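Local coordinates for m3DLH protein (Halieaceae bacterium, PDB 7JKA) that probably hydrolyses lactone or ester bonds as a dienelactone hydrolase of the alpha/beta-hydrolase fold, and may also act on phosphotriesters, at residues A[138-143]-A[157-162]; A[15-20]-A[30-35]; A[208-213]-A[232-237]. All coordinates share one frame; numbering follows the deposited sequence. Where two conformers were deposited one is given.

In the fold
From the N terminus, contact 2 comes first. It pairs strands 14-22 and 27-35 as a beta hairpin, which closes a short loop at one edge of the mixed sheet. Contact 1 follows. It closes the excursion from helix 133-143 through strand 150-154 and ties the helix to the loop that leads toward strand 172-178. Contact 3 is last and sets the turn after strand 203-208 against the start of helix 232-250. The three closures run in series; none nests or crosses. Contacts 1 and 2 lie on opposite sides of the chain's centre. Contacts 1 and 3 come within about 5 Å at their nearest atoms without touching.

Contact 1: A[138-143]-A[157-162]; sequences ALELAR and GLLPEL
The carbonyl O of Leu-159 is gripped by both end nitrogens of Arg-143. NH2 of Arg-143 lies 2.8 Å from Leu-159 O and NH1 of Arg-143 lies 2.9 Å from it. In this alpha/beta-hydrolase fold the contact joins helix 133-143, which follows the probable nucleophile elbow, to the loop after strand 150-154. The oxygen sits almost in the guanidinium plane. NH2 approaches in the carbonyl plane, while NH1 comes from above it, 41° out. Arg-143 reaches the loop because its chain is extended from CG to NE.

The same guanidinium is held within the helix. NH1 of Arg-143 forms a salt bridge with OE2 of Glu-140, at 2.9 Å, and meets that oxygen nearly end-on. Glu-140 bends at chi2 (-59°), which brings its carboxylate back to the arginine. Its other oxygen, OE1, pairs with Arg-101 and Arg-105 of helix 101-116. NH2 of Arg-143 has a further salt bridge to Glu-195 of helix 186-198. These bonds should fix the rotation of the guanidinium. The acidic partners probably balance the charge of the gathered arginines.

Glu-161 passes over one guanidinium face with its backbone N. That N does not bond to the arginine but to Glu-195, the residue that also pairs with Arg-143 NH2. The Glu-161 side chain runs across the arginine chain, and CB of Glu-161 stands 3.8 Å from NE of Arg-143. Its carboxylate points off to a salt bridge with Arg-198. CD2 of Leu-159 lies 3.8 Å from OE2 of Glu-140, beside the salt bridge. Nearer the start of the loop the contact is apolar, with Leu-139 CD1 meeting Leu-158 CD2 at 3.7 Å.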
ATOM      1  N   ALA A 138      -3.861   1.606  -2.054  1.00 11.68           N
ATOM      2  CA  ALA A 138      -2.849   2.471  -2.649  1.00 11.18           C
ATOM      3  C   ALA A 138      -3.214   2.867  -4.082  1.00 11.72           C
ATOM      4  O   ALA A 138      -2.996   4.015  -4.491  1.00 12.71           O
ATOM      5  CB  ALA A 138      -1.484   1.779  -2.576  1.00 10.50           C
ATOM      6  N   LEU A 139      -3.766   1.928  -4.860  1.00 11.55           N
ATOM      7  CA  LEU A 139      -4.189   2.244  -6.221  1.00 12.78           C
ATOM      8  C   LEU A 139      -5.408   3.159  -6.236  1.00 14.39           C
ATOM      9  O   LEU A 139      -5.538   3.995  -7.140  1.00 14.05           O
ATOM     10  CB  LEU A 139      -4.461   0.953  -7.000  1.00 12.80           C
ATOM     11  CG  LEU A 139      -3.181   0.194  -7.389  1.00 16.15           C
ATOM     12  CD1 LEU A 139      -3.549  -1.150  -8.040  1.00 18.75           C
ATOM     13  CD2 LEU A 139      -2.328   1.055  -8.320  1.00 19.37           C
ATOM     14  N   GLU A 140      -6.316   3.031  -5.254  1.00 11.87           N
ATOM     15  CA  GLU A 140      -7.406   3.998  -5.156  1.00 13.43           C
ATOM     16  C   GLU A 140      -6.875   5.396  -4.888  1.00 14.81           C
ATOM     17  O   GLU A 140      -7.372   6.381  -5.449  1.00 14.82           O
ATOM     18  CB  GLU A 140      -8.382   3.604  -4.042  1.00 14.58           C
ATOM     19  CG  GLU A 140      -9.241   2.396  -4.391  1.00 13.83           C
ATOM     20  CD  GLU A 140     -10.066   2.611  -5.638  1.00 18.00           C
ATOM     21  OE1 GLU A 140     -11.042   3.387  -5.597  1.00 16.02           O
ATOM     22  OE2 GLU A 140      -9.747   1.975  -6.665  1.00 16.23           O
ATOM     23  N   LEU A 141      -5.837   5.494  -4.055  1.00 12.53           N
ATOM     24  CA  LEU A 141      -5.229   6.789  -3.773  1.00 13.37           C
ATOM     25  C   LEU A 141      -4.598   7.366  -5.028  1.00 13.10           C
ATOM     26  O   LEU A 141      -4.771   8.548  -5.332  1.00 14.73           O
ATOM     27  CB  LEU A 141      -4.172   6.639  -2.681  1.00 13.68           C
ATOM     28  CG  LEU A 141      -3.423   7.919  -2.256  1.00 13.90           C
ATOM     29  CD1 LEU A 141      -4.394   8.980  -1.722  1.00 14.78           C
ATOM     30  CD2 LEU A 141      -2.392   7.541  -1.180  1.00 15.78           C
ATOM     31  N   ALA A 142      -3.911   6.530  -5.807  1.00 14.15           N
ATOM     32  CA  ALA A 142      -3.370   7.022  -7.069  1.00 13.17           C
ATOM     33  C   ALA A 142      -4.470   7.466  -8.017  1.00 15.02           C
ATOM     34  O   ALA A 142      -4.356   8.515  -8.667  1.00 15.49           O
ATOM     35  CB  ALA A 142      -2.518   5.931  -7.714  1.00 12.48           C
ATOM     36  N   ARG A 143      -5.544   6.675  -8.107  1.00 12.04           N
ATOM     37  CA  ARG A 143      -6.644   7.001  -9.016  1.00 12.82           C
ATOM     38  C   ARG A 143      -7.318   8.310  -8.635  1.00 13.74           C
ATOM     39  O   ARG A 143      -7.855   9.016  -9.507  1.00 17.21           O
ATOM     40  CB  ARG A 143      -7.663   5.865  -8.991  1.00 14.87           C
ATOM     41  CG  ARG A 143      -7.233   4.643  -9.795  1.00 16.65           C
ATOM     42  CD  ARG A 143      -8.185   3.477  -9.540  1.00 16.54           C
ATOM     43  NE  ARG A 143      -7.986   2.389 -10.501  1.00 14.78           N
ATOM     44  CZ  ARG A 143      -8.529   1.182 -10.361  1.00 16.60           C
ATOM     45  NH1 ARG A 143      -9.293   0.908  -9.311  1.00 14.85           N
ATOM     46  NH2 ARG A 143      -8.346   0.261 -11.291  1.00 15.01           N
ATOM     47  N   GLY A 157      -5.596  -7.425  -4.396  1.00 14.77           N
ATOM     48  CA  GLY A 157      -6.783  -7.489  -5.227  1.00 18.44           C
ATOM     49  C   GLY A 157      -6.893  -6.250  -6.089  1.00 13.95           C
ATOM     50  O   GLY A 157      -6.398  -5.171  -5.741  1.00 15.98           O
ATOM     51  N   LEU A 158      -7.507  -6.413  -7.248  1.00 16.34           N
ATOM     52  CA  LEU A 158      -7.636  -5.345  -8.219  1.00 17.24           C
ATOM     53  C   LEU A 158      -9.105  -5.166  -8.566  1.00 21.92           C
ATOM     54  O   LEU A 158      -9.876  -6.131  -8.603  1.00 26.17           O
ATOM     55  CB  LEU A 158      -6.836  -5.668  -9.487  1.00 19.01           C
ATOM     56  CG  LEU A 158      -5.347  -5.874  -9.195  1.00 18.54           C
ATOM     57  CD1 LEU A 158      -4.684  -6.536 -10.403  1.00 17.20           C
ATOM     58  CD2 LEU A 158      -4.656  -4.561  -8.837  1.00 20.25           C
ATOM     59  N   LEU A 159      -9.497  -3.933  -8.837  1.00 16.16           N
ATOM     60  CA  LEU A 159     -10.865  -3.726  -9.276  1.00 18.37           C
ATOM     61  C   LEU A 159     -10.892  -2.570 -10.263  1.00 18.99           C
ATOM     62  O   LEU A 159      -9.957  -1.763 -10.312  1.00 18.03           O
ATOM     63  CB  LEU A 159     -11.806  -3.466  -8.093  1.00 24.71           C
ATOM     64  CG  LEU A 159     -11.918  -2.059  -7.524  1.00 18.59           C
ATOM     65  CD1 LEU A 159     -13.135  -1.997  -6.602  1.00 21.60           C
ATOM     66  CD2 LEU A 159     -10.659  -1.724  -6.752  1.00 20.80           C
ATOM     67  N   PRO A 160     -11.954  -2.453 -11.046  1.00 24.27           N
ATOM     68  CA  PRO A 160     -11.978  -1.414 -12.077  1.00 21.86           C
ATOM     69  C   PRO A 160     -11.997  -0.008 -11.502  1.00 21.23           C
ATOM     70  O   PRO A 160     -12.494   0.245 -10.398  1.00 20.23           O
ATOM     71  CB  PRO A 160     -13.275  -1.709 -12.835  1.00 29.44           C
ATOM     72  CG  PRO A 160     -13.545  -3.146 -12.563  1.00 31.84           C
ATOM     73  CD  PRO A 160     -13.115  -3.351 -11.155  1.00 25.18           C
ATOM     74  N   GLU A 161     -11.462   0.917 -12.294  1.00 19.57           N
ATOM     75  CA  GLU A 161     -11.519   2.339 -11.979  1.00 22.10           C
ATOM     76  C   GLU A 161     -12.963   2.836 -11.950  1.00 18.59           C
ATOM     77  O   GLU A 161     -13.894   2.167 -12.407  1.00 21.07           O
ATOM     78  CB  GLU A 161     -10.763   3.156 -13.027  1.00 21.01           C
ATOM     79  CG  GLU A 161     -11.487   3.165 -14.390  1.00 20.94           C
ATOM     80  CD  GLU A 161     -10.782   4.006 -15.460  1.00 19.88           C
ATOM     81  OE1 GLU A 161      -9.695   4.550 -15.184  1.00 25.06           O
ATOM     82  OE2 GLU A 161     -11.333   4.115 -16.586  1.00 25.43           O
ATOM     83  N   LEU A 162     -13.124   4.045 -11.402  1.00 19.38           N
ATOM     84  CA  LEU A 162     -14.307   4.849 -11.661  1.00 21.34           C
ATOM     85  C   LEU A 162     -14.087   5.627 -12.959  1.00 24.65           C
ATOM     86  O   LEU A 162     -12.943   5.924 -13.322  1.00 21.55           O
ATOM     87  CB  LEU A 162     -14.564   5.815 -10.516  1.00 24.69           C
ATOM     88  CG  LEU A 162     -14.851   5.246  -9.123  1.00 25.71           C
ATOM     89  CD1 LEU A 162     -14.986   6.396  -8.157  1.00 21.43           C
ATOM     90  CD2 LEU A 162     -16.127   4.418  -9.124  1.00 25.00           C
TER

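Contact 2: A[15-20]-A[30-35]; sequences KHREIR and GELHWD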
ATOM      1  N   LYS A  15      13.342   5.098  14.684  1.00 18.10           N
ATOM      2  CA  LYS A  15      12.386   5.538  15.684  1.00 18.21           C
ATOM      3  C   LYS A  15      10.984   5.362  15.135  1.00 16.75           C
ATOM      4  O   LYS A  15      10.788   5.239  13.926  1.00 15.99           O
ATOM      5  CB  LYS A  15      12.622   7.010  16.050  1.00 18.81           C
ATOM      6  CG  LYS A  15      13.889   7.186  16.837  1.00 20.74           C
ATOM      7  CD  LYS A  15      14.082   8.595  17.395  1.00 22.53           C
ATOM      8  CE  LYS A  15      12.953   9.002  18.358  1.00 22.64           C
ATOM      9  NZ  LYS A  15      12.965   8.250  19.631  1.00 24.36           N
ATOM     10  N   HIS A  16      10.011   5.344  16.037  1.00 17.06           N
ATOM     11  CA  HIS A  16       8.624   5.382  15.621  1.00 15.92           C
ATOM     12  C   HIS A  16       7.838   6.243  16.590  1.00 16.55           C
ATOM     13  O   HIS A  16       8.199   6.392  17.764  1.00 19.81           O
ATOM     14  CB  HIS A  16       8.003   3.978  15.509  1.00 19.38           C
ATOM     15  CG  HIS A  16       8.043   3.198  16.785  1.00 33.01           C
ATOM     16  ND1 HIS A  16       6.906   2.889  17.502  1.00 38.96           N
ATOM     17  CD2 HIS A  16       9.081   2.677  17.481  1.00 41.06           C
ATOM     18  CE1 HIS A  16       7.244   2.203  18.579  1.00 44.37           C
ATOM     19  NE2 HIS A  16       8.558   2.063  18.592  1.00 49.83           N
ATOM     20  N   ARG A  17       6.725   6.780  16.083  1.00 17.23           N
ATOM     21  CA  ARG A  17       5.820   7.535  16.935  1.00 19.02           C
ATOM     22  C   ARG A  17       4.400   7.336  16.435  1.00 17.69           C
ATOM     23  O   ARG A  17       4.154   7.179  15.231  1.00 16.17           O
ATOM     24  CB  ARG A  17       6.180   9.031  17.000  1.00 17.53           C
ATOM     25  CG  ARG A  17       5.912   9.849  15.747  1.00 16.72           C
ATOM     26  CD  ARG A  17       6.382  11.286  15.977  1.00 23.54           C
ATOM     27  NE  ARG A  17       6.185  12.170  14.821  1.00 18.48           N
ATOM     28  CZ  ARG A  17       7.158  12.521  13.988  1.00 23.20           C
ATOM     29  NH1 ARG A  17       8.405  12.074  14.182  1.00 20.50           N
ATOM     30  NH2 ARG A  17       6.898  13.338  12.979  1.00 16.99           N
ATOM     31  N   GLU A  18       3.473   7.296  17.381  0.53 17.09           N
ATOM     32  CA  GLU A  18       2.063   7.240  17.048  0.53 16.28           C
ATOM     33  C   GLU A  18       1.639   8.551  16.404  0.53 17.32           C
ATOM     34  O   GLU A  18       2.068   9.629  16.823  0.53 21.68           O
ATOM     35  CB  GLU A  18       1.253   6.979  18.318  0.53 21.57           C
ATOM     36  CG  GLU A  18      -0.200   6.716  18.108  0.53 27.98           C
ATOM     37  CD  GLU A  18      -0.855   6.190  19.365  0.53 37.15           C
ATOM     38  OE1 GLU A  18      -1.380   7.008  20.147  0.53 35.39           O
ATOM     39  OE2 GLU A  18      -0.820   4.959  19.574  0.53 40.69           O
ATOM     40  N   ILE A  19       0.808   8.456  15.370  1.00 14.95           N
ATOM     41  CA  ILE A  19       0.264   9.626  14.685  1.00 14.86           C
ATOM     42  C   ILE A  19      -1.252   9.501  14.696  1.00 17.26           C
ATOM     43  O   ILE A  19      -1.795   8.536  14.155  1.00 17.56           O
ATOM     44  CB  ILE A  19       0.753   9.747  13.235  1.00 19.40           C
ATOM     45  CG1 ILE A  19       2.277   9.581  13.127  1.00 26.15           C
ATOM     46  CG2 ILE A  19       0.331  11.076  12.679  1.00 30.68           C
ATOM     47  CD1 ILE A  19       3.006  10.872  13.252  1.00 21.93           C
ATOM     48  N   ARG A  20      -1.938  10.489  15.248  1.00 17.50           N
ATOM     49  CA  ARG A  20      -3.398  10.513  15.232  1.00 18.42           C
ATOM     50  C   ARG A  20      -3.853  11.474  14.142  1.00 20.30           C
ATOM     51  O   ARG A  20      -3.326  12.581  14.026  1.00 20.10           O
ATOM     52  CB  ARG A  20      -3.938  10.916  16.606  1.00 19.62           C
ATOM     53  CG  ARG A  20      -3.520   9.893  17.631  1.00 24.12           C
ATOM     54  CD  ARG A  20      -4.215  10.012  18.964  1.00 32.96           C
ATOM     55  NE  ARG A  20      -3.867   8.838  19.755  1.00 41.12           N
ATOM     56  CZ  ARG A  20      -4.673   7.809  19.998  1.00 25.00           C
ATOM     57  NH1 ARG A  20      -5.925   7.798  19.549  1.00 36.91           N
ATOM     58  NH2 ARG A  20      -4.216   6.789  20.720  1.00 30.84           N
ATOM     59  N   GLY A  30      -2.191   5.957  13.272  1.00 13.19           N
ATOM     60  CA  GLY A  30      -1.128   5.354  12.507  1.00 13.94           C
ATOM     61  C   GLY A  30       0.182   5.400  13.267  1.00 15.38           C
ATOM     62  O   GLY A  30       0.235   5.727  14.458  1.00 16.05           O
ATOM     63  N   GLU A  31       1.247   5.051  12.560  1.00 16.85           N
ATOM     64  CA  GLU A  31       2.565   4.992  13.172  1.00 17.19           C
ATOM     65  C   GLU A  31       3.603   5.426  12.149  1.00 18.92           C
ATOM     66  O   GLU A  31       3.687   4.843  11.059  1.00 16.70           O
ATOM     67  CB  GLU A  31       2.839   3.577  13.701  1.00 16.95           C
ATOM     68  CG  GLU A  31       4.080   3.460  14.557  1.00 23.60           C
ATOM     69  CD  GLU A  31       4.185   2.096  15.200  1.00 25.56           C
ATOM     70  OE1 GLU A  31       4.594   1.158  14.520  1.00 23.11           O
ATOM     71  OE2 GLU A  31       3.845   1.956  16.398  1.00 42.55           O
ATOM     72  N   LEU A  32       4.380   6.454  12.487  1.00 13.72           N
ATOM     73  CA  LEU A  32       5.442   6.954  11.619  1.00 16.11           C
ATOM     74  C   LEU A  32       6.751   6.318  12.048  1.00 15.94           C
ATOM     75  O   LEU A  32       7.066   6.308  13.241  1.00 14.46           O
ATOM     76  CB  LEU A  32       5.571   8.483  11.675  1.00 15.12           C
ATOM     77  CG  LEU A  32       6.605   9.055  10.695  1.00 13.06           C
ATOM     78  CD1 LEU A  32       6.000   9.150   9.277  1.00 17.37           C
ATOM     79  CD2 LEU A  32       7.164  10.400  11.128  1.00 17.66           C
ATOM     80  N   HIS A  33       7.496   5.781  11.078  1.00 12.81           N
ATOM     81  CA  HIS A  33       8.836   5.240  11.277  1.00 15.61           C
ATOM     82  C   HIS A  33       9.829   6.073  10.492  1.00 13.56           C
ATOM     83  O   HIS A  33       9.581   6.411   9.333  1.00 15.33           O
ATOM     84  CB  HIS A  33       8.915   3.772  10.827  1.00 15.93           C
ATOM     85  CG  HIS A  33       8.115   2.848  11.691  1.00 14.62           C
ATOM     86  ND1 HIS A  33       8.698   1.885  12.482  1.00 19.64           N
ATOM     87  CD2 HIS A  33       6.777   2.755  11.897  1.00 15.58           C
ATOM     88  CE1 HIS A  33       7.753   1.250  13.156  1.00 20.56           C
ATOM     89  NE2 HIS A  33       6.580   1.742  12.803  1.00 19.23           N
ATOM     90  N   TRP A  34      10.950   6.419  11.120  1.00 14.38           N
ATOM     91  CA  TRP A  34      11.939   7.231  10.429  1.00 15.06           C
ATOM     92  C   TRP A  34      13.295   6.955  11.059  1.00 16.35           C
ATOM     93  O   TRP A  34      13.388   6.402  12.156  1.00 18.10           O
ATOM     94  CB  TRP A  34      11.569   8.723  10.467  1.00 15.24           C
ATOM     95  CG  TRP A  34      11.844   9.397  11.781  1.00 16.10           C
ATOM     96  CD1 TRP A  34      12.923  10.188  12.067  1.00 18.38           C
ATOM     97  CD2 TRP A  34      11.056   9.341  12.987  1.00 16.74           C
ATOM     98  NE1 TRP A  34      12.855  10.630  13.370  1.00 18.52           N
ATOM     99  CE2 TRP A  34      11.726  10.117  13.958  1.00 18.19           C
ATOM    100  CE3 TRP A  34       9.853   8.703  13.346  1.00 17.16           C
ATOM    101  CZ2 TRP A  34      11.243  10.282  15.254  1.00 21.08           C
ATOM    102  CZ3 TRP A  34       9.388   8.866  14.653  1.00 15.89           C
ATOM    103  CH2 TRP A  34      10.071   9.654  15.580  1.00 18.68           C
ATOM    104  N   ASP A  35      14.351   7.337  10.348  1.00 16.87           N
ATOM    105  CA  ASP A  35      15.716   7.234  10.859  1.00 19.53           C
ATOM    106  C   ASP A  35      16.120   8.597  11.396  1.00 21.59           C
ATOM    107  O   ASP A  35      16.231   9.557  10.628  1.00 21.80           O
ATOM    108  CB  ASP A  35      16.652   6.759   9.745  1.00 21.03           C
ATOM    109  CG  ASP A  35      18.112   6.640  10.177  1.00 24.43           C
ATOM    110  OD1 ASP A  35      18.456   6.853  11.361  1.00 23.89           O
ATOM    111  OD2 ASP A  35      18.924   6.313   9.291  1.00 30.34           O
TER
HETATM  112  O   HOH W   1      11.325   2.551  13.201  1.00 20.88           O
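Lys-15 and Trp-34 begin a ladder of six backbone hydrogen bonds, two each in the pairs Lys-15/Trp-34, Arg-17/Leu-32 and Ile-19/Gly-30. Between these lie the non-hydrogen-bonded pairs His-16/His-33 and Glu-18/Glu-31.

CB of Lys-15 makes a CH-pi contact over one face of the Trp-34 six-membered ring, 3.7 Å from its centroid. Over the opposite face lies Arg-17, whose CZ is 4.6 Å from that centroid in a cation-pi contact. Arg-17 CG lies between the backbone N and the carbonyl carbon (chi1 71°), and the extended chain carries the guanidinium over the indole. The guanidinium is tilted 69° from the ring, with NH1 over the rim. NH2 of Arg-17 turns to Gln-118 and Glu-120. With an alanine for Trp-34, the Arg-17 guanidinium would probably lose its aromatic partner and a gap would open beside Lys-15.

On the sheet face of His-16 and His-33, CB of His-16 makes a CH-pi contact over the His-33 ring, 3.6 Å from its centroid. NE2 of His-33 donates to OE1 of Glu-31 at 2.7 Å, and a water bridges His-33 ND1 and Lys-15 O. His-16 ND1 bonds weakly to Glu-31 OE2.

CG1 and CD1 of Ile-19 pack on CB of Leu-32, and CD2 of Leu-32 lies over one guanidinium face, 3.5 Å from Arg-17 NH2. This is the N-terminal antiparallel hairpin: strand 14-22 is the sheet's edge, and strand 27-35 also pairs with strand 71-74.

Contact 3: A[208-213]-A[232-237]; sequences YGNAAH and PLTEAR
Thr-234 presses its methyl CG2 against the base of the Tyr-208 side chain, 3.5 Å from Tyr-208 CB and 3.6 Å from Tyr-208 CG. The contact sets a type I beta turn, Tyr-208 to Ala-211, against the start of the C-terminal helix 232-250 of the alpha/beta-hydrolase fold. The loop runs on to His-213, which bonds Asp-181 and touches Cys-132, consistent with the catalytic triad of this family.

OG1 of Thr-234 is anti to the carbonyl carbon (chi1 -60°), which turns the methyl to the tyrosine and leaves OG1 on the side of Ala-211. OG1 of Thr-234 lies 3.6 Å from CB of Ala-211, and its hydrogen bond goes to Glu-231, just before the helix. No direct hydrogen bond joins the two segments.

Farther out, Tyr-208 and Arg-237 lie alongside each other, pointing opposite ways, with CE1 of Tyr-208 3.9 Å from CB of Arg-237. The extended arginine brings its NH1 near ND2 of Asn-210, without a bond; ND2 bonds weakly to Glu-231. CG of Leu-233 covers one guanidinium face. At the far end of the ring, a water lies in the ring plane, 2.7 Å from OH of Tyr-208, and donates a weak bond to O of Arg-237.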
ATOM      1  N   TYR A 208       4.854 -13.191 -10.355  1.00 13.63           N
ATOM      2  CA  TYR A 208       5.848 -14.001  -9.643  1.00 13.64           C
ATOM      3  C   TYR A 208       5.322 -15.433  -9.569  1.00 18.63           C
ATOM      4  O   TYR A 208       4.388 -15.729  -8.816  1.00 16.84           O
ATOM      5  CB  TYR A 208       6.115 -13.435  -8.253  1.00 16.17           C
ATOM      6  CG  TYR A 208       6.863 -12.127  -8.296  1.00 15.56           C
ATOM      7  CD1 TYR A 208       8.243 -12.110  -8.468  1.00 15.98           C
ATOM      8  CD2 TYR A 208       6.200 -10.910  -8.148  1.00 14.76           C
ATOM      9  CE1 TYR A 208       8.942 -10.894  -8.497  1.00 12.51           C
ATOM     10  CE2 TYR A 208       6.887  -9.717  -8.180  1.00 15.38           C
ATOM     11  CZ  TYR A 208       8.263  -9.716  -8.348  1.00 14.56           C
ATOM     12  OH  TYR A 208       8.970  -8.524  -8.377  1.00 16.90           O
ATOM     13  N   GLY A 209       5.920 -16.329 -10.356  1.00 16.34           N
ATOM     14  CA  GLY A 209       5.365 -17.657 -10.467  1.00 17.06           C
ATOM     15  C   GLY A 209       5.323 -18.436  -9.172  1.00 23.19           C
ATOM     16  O   GLY A 209       4.421 -19.252  -8.962  1.00 25.83           O
ATOM     17  N   ASN A 210       6.280 -18.205  -8.285  1.00 19.03           N
ATOM     18  CA  ASN A 210       6.350 -19.034  -7.085  1.00 37.39           C
ATOM     19  C   ASN A 210       5.174 -18.807  -6.135  1.00 27.44           C
ATOM     20  O   ASN A 210       4.908 -19.650  -5.278  1.00 23.88           O
ATOM     21  CB  ASN A 210       7.647 -18.747  -6.316  1.00 32.36           C
ATOM     22  CG  ASN A 210       8.902 -19.200  -7.046  1.00 46.41           C
ATOM     23  OD1 ASN A 210       8.878 -20.098  -7.898  1.00 35.43           O
ATOM     24  ND2 ASN A 210      10.025 -18.578  -6.690  1.00 36.60           N
ATOM     25  N   ALA A 211       4.465 -17.699  -6.271  1.00 23.82           N
ATOM     26  CA  ALA A 211       3.795 -17.077  -5.139  1.00 21.24           C
ATOM     27  C   ALA A 211       2.280 -17.054  -5.289  1.00 20.00           C
ATOM     28  O   ALA A 211       1.742 -16.935  -6.394  1.00 21.59           O
ATOM     29  CB  ALA A 211       4.294 -15.657  -4.962  1.00 18.60           C
ATOM     30  N   ALA A 212       1.598 -17.107  -4.142  1.00 18.79           N
ATOM     31  CA  ALA A 212       0.147 -16.980  -4.104  1.00 22.24           C
ATOM     32  C   ALA A 212      -0.229 -15.711  -3.355  1.00 22.47           C
ATOM     33  O   ALA A 212       0.520 -14.735  -3.396  1.00 21.37           O
ATOM     34  CB  ALA A 212      -0.488 -18.213  -3.454  1.00 28.13           C
ATOM     35  N   HIS A 213      -1.357 -15.704  -2.652  1.00 20.65           N
ATOM     36  CA  HIS A 213      -1.706 -14.533  -1.865  1.00 21.53           C
ATOM     37  C   HIS A 213      -0.859 -14.459  -0.597  1.00 23.89           C
ATOM     38  O   HIS A 213      -0.351 -15.471  -0.099  1.00 22.50           O
ATOM     39  CB  HIS A 213      -3.190 -14.551  -1.498  1.00 23.29           C
ATOM     40  CG  HIS A 213      -3.773 -13.190  -1.275  1.00 24.80           C
ATOM     41  ND1 HIS A 213      -3.969 -12.289  -2.300  1.00 25.19           N
ATOM     42  CD2 HIS A 213      -4.211 -12.582  -0.147  1.00 30.84           C
ATOM     43  CE1 HIS A 213      -4.503 -11.183  -1.814  1.00 25.79           C
ATOM     44  NE2 HIS A 213      -4.658 -11.336  -0.511  1.00 30.23           N
ATOM     45  N   PRO A 232       9.366 -16.607   0.643  1.00 25.29           N
ATOM     46  CA  PRO A 232      10.449 -15.665   0.965  1.00 24.23           C
ATOM     47  C   PRO A 232      11.216 -15.198  -0.256  1.00 19.42           C
ATOM     48  O   PRO A 232      11.679 -14.054  -0.268  1.00 20.84           O
ATOM     49  CB  PRO A 232      11.339 -16.459   1.939  1.00 29.14           C
ATOM     50  CG  PRO A 232      11.037 -17.874   1.657  1.00 30.08           C
ATOM     51  CD  PRO A 232       9.600 -17.941   1.219  1.00 27.17           C
ATOM     52  N   LEU A 233      11.350 -16.028  -1.292  1.00 21.16           N
ATOM     53  CA  LEU A 233      12.060 -15.587  -2.488  1.00 20.40           C
ATOM     54  C   LEU A 233      11.319 -14.442  -3.166  1.00 19.87           C
ATOM     55  O   LEU A 233      11.914 -13.416  -3.525  1.00 19.84           O
ATOM     56  CB  LEU A 233      12.238 -16.768  -3.440  1.00 27.65           C
ATOM     57  CG  LEU A 233      13.301 -16.662  -4.536  1.00 34.57           C
ATOM     58  CD1 LEU A 233      14.601 -16.112  -3.979  1.00 35.62           C
ATOM     59  CD2 LEU A 233      13.524 -18.035  -5.173  1.00 31.87           C
ATOM     60  N   THR A 234      10.006 -14.599  -3.347  1.00 17.24           N
ATOM     61  CA  THR A 234       9.199 -13.542  -3.946  1.00 16.10           C
ATOM     62  C   THR A 234       9.133 -12.319  -3.045  1.00 16.64           C
ATOM     63  O   THR A 234       9.127 -11.184  -3.539  1.00 14.16           O
ATOM     64  CB  THR A 234       7.788 -14.057  -4.236  1.00 17.11           C
ATOM     65  OG1 THR A 234       7.862 -15.161  -5.155  1.00 18.09           O
ATOM     66  CG2 THR A 234       6.939 -12.959  -4.839  1.00 16.24           C
ATOM     67  N   GLU A 235       9.094 -12.522  -1.727  1.00 16.13           N
ATOM     68  CA  GLU A 235       9.157 -11.373  -0.823  1.00 15.63           C
ATOM     69  C   GLU A 235      10.407 -10.548  -1.085  1.00 16.36           C
ATOM     70  O   GLU A 235      10.344  -9.326  -1.238  1.00 16.26           O
ATOM     71  CB  GLU A 235       9.112 -11.823   0.641  1.00 17.12           C
ATOM     72  CG  GLU A 235       9.162 -10.584   1.559  1.00 19.21           C
ATOM     73  CD  GLU A 235       9.323 -10.911   3.028  1.00 28.80           C
ATOM     74  OE1 GLU A 235       9.917 -11.967   3.343  1.00 27.18           O
ATOM     75  OE2 GLU A 235       8.866 -10.097   3.871  1.00 30.39           O
ATOM     76  N   ALA A 236      11.557 -11.209  -1.207  1.00 16.53           N
ATOM     77  CA  ALA A 236      12.803 -10.489  -1.420  1.00 15.31           C
ATOM     78  C   ALA A 236      12.850  -9.848  -2.800  1.00 16.20           C
ATOM     79  O   ALA A 236      13.250  -8.682  -2.945  1.00 15.75           O
ATOM     80  CB  ALA A 236      13.975 -11.445  -1.232  1.00 15.96           C
ATOM     81  N   ARG A 237      12.459 -10.596  -3.830  1.00 14.61           N
ATOM     82  CA  ARG A 237      12.507 -10.050  -5.185  1.00 15.06           C
ATOM     83  C   ARG A 237      11.602  -8.832  -5.337  1.00 14.03           C
ATOM     84  O   ARG A 237      11.987  -7.829  -5.955  1.00 13.39           O
ATOM     85  CB  ARG A 237      12.099 -11.117  -6.201  1.00 15.70           C
ATOM     86  CG  ARG A 237      13.110 -12.234  -6.378  1.00 14.26           C
ATOM     87  CD  ARG A 237      12.439 -13.404  -7.051  1.00 16.11           C
ATOM     88  NE  ARG A 237      13.428 -14.388  -7.428  1.00 17.13           N
ATOM     89  CZ  ARG A 237      13.121 -15.550  -8.006  1.00 17.65           C
ATOM     90  NH1 ARG A 237      11.860 -15.860  -8.264  1.00 19.28           N
ATOM     91  NH2 ARG A 237      14.088 -16.394  -8.342  1.00 19.79           N
TER
HETATM   92  O   HOH W   2      11.485  -8.687  -9.231  1.00 21.93           O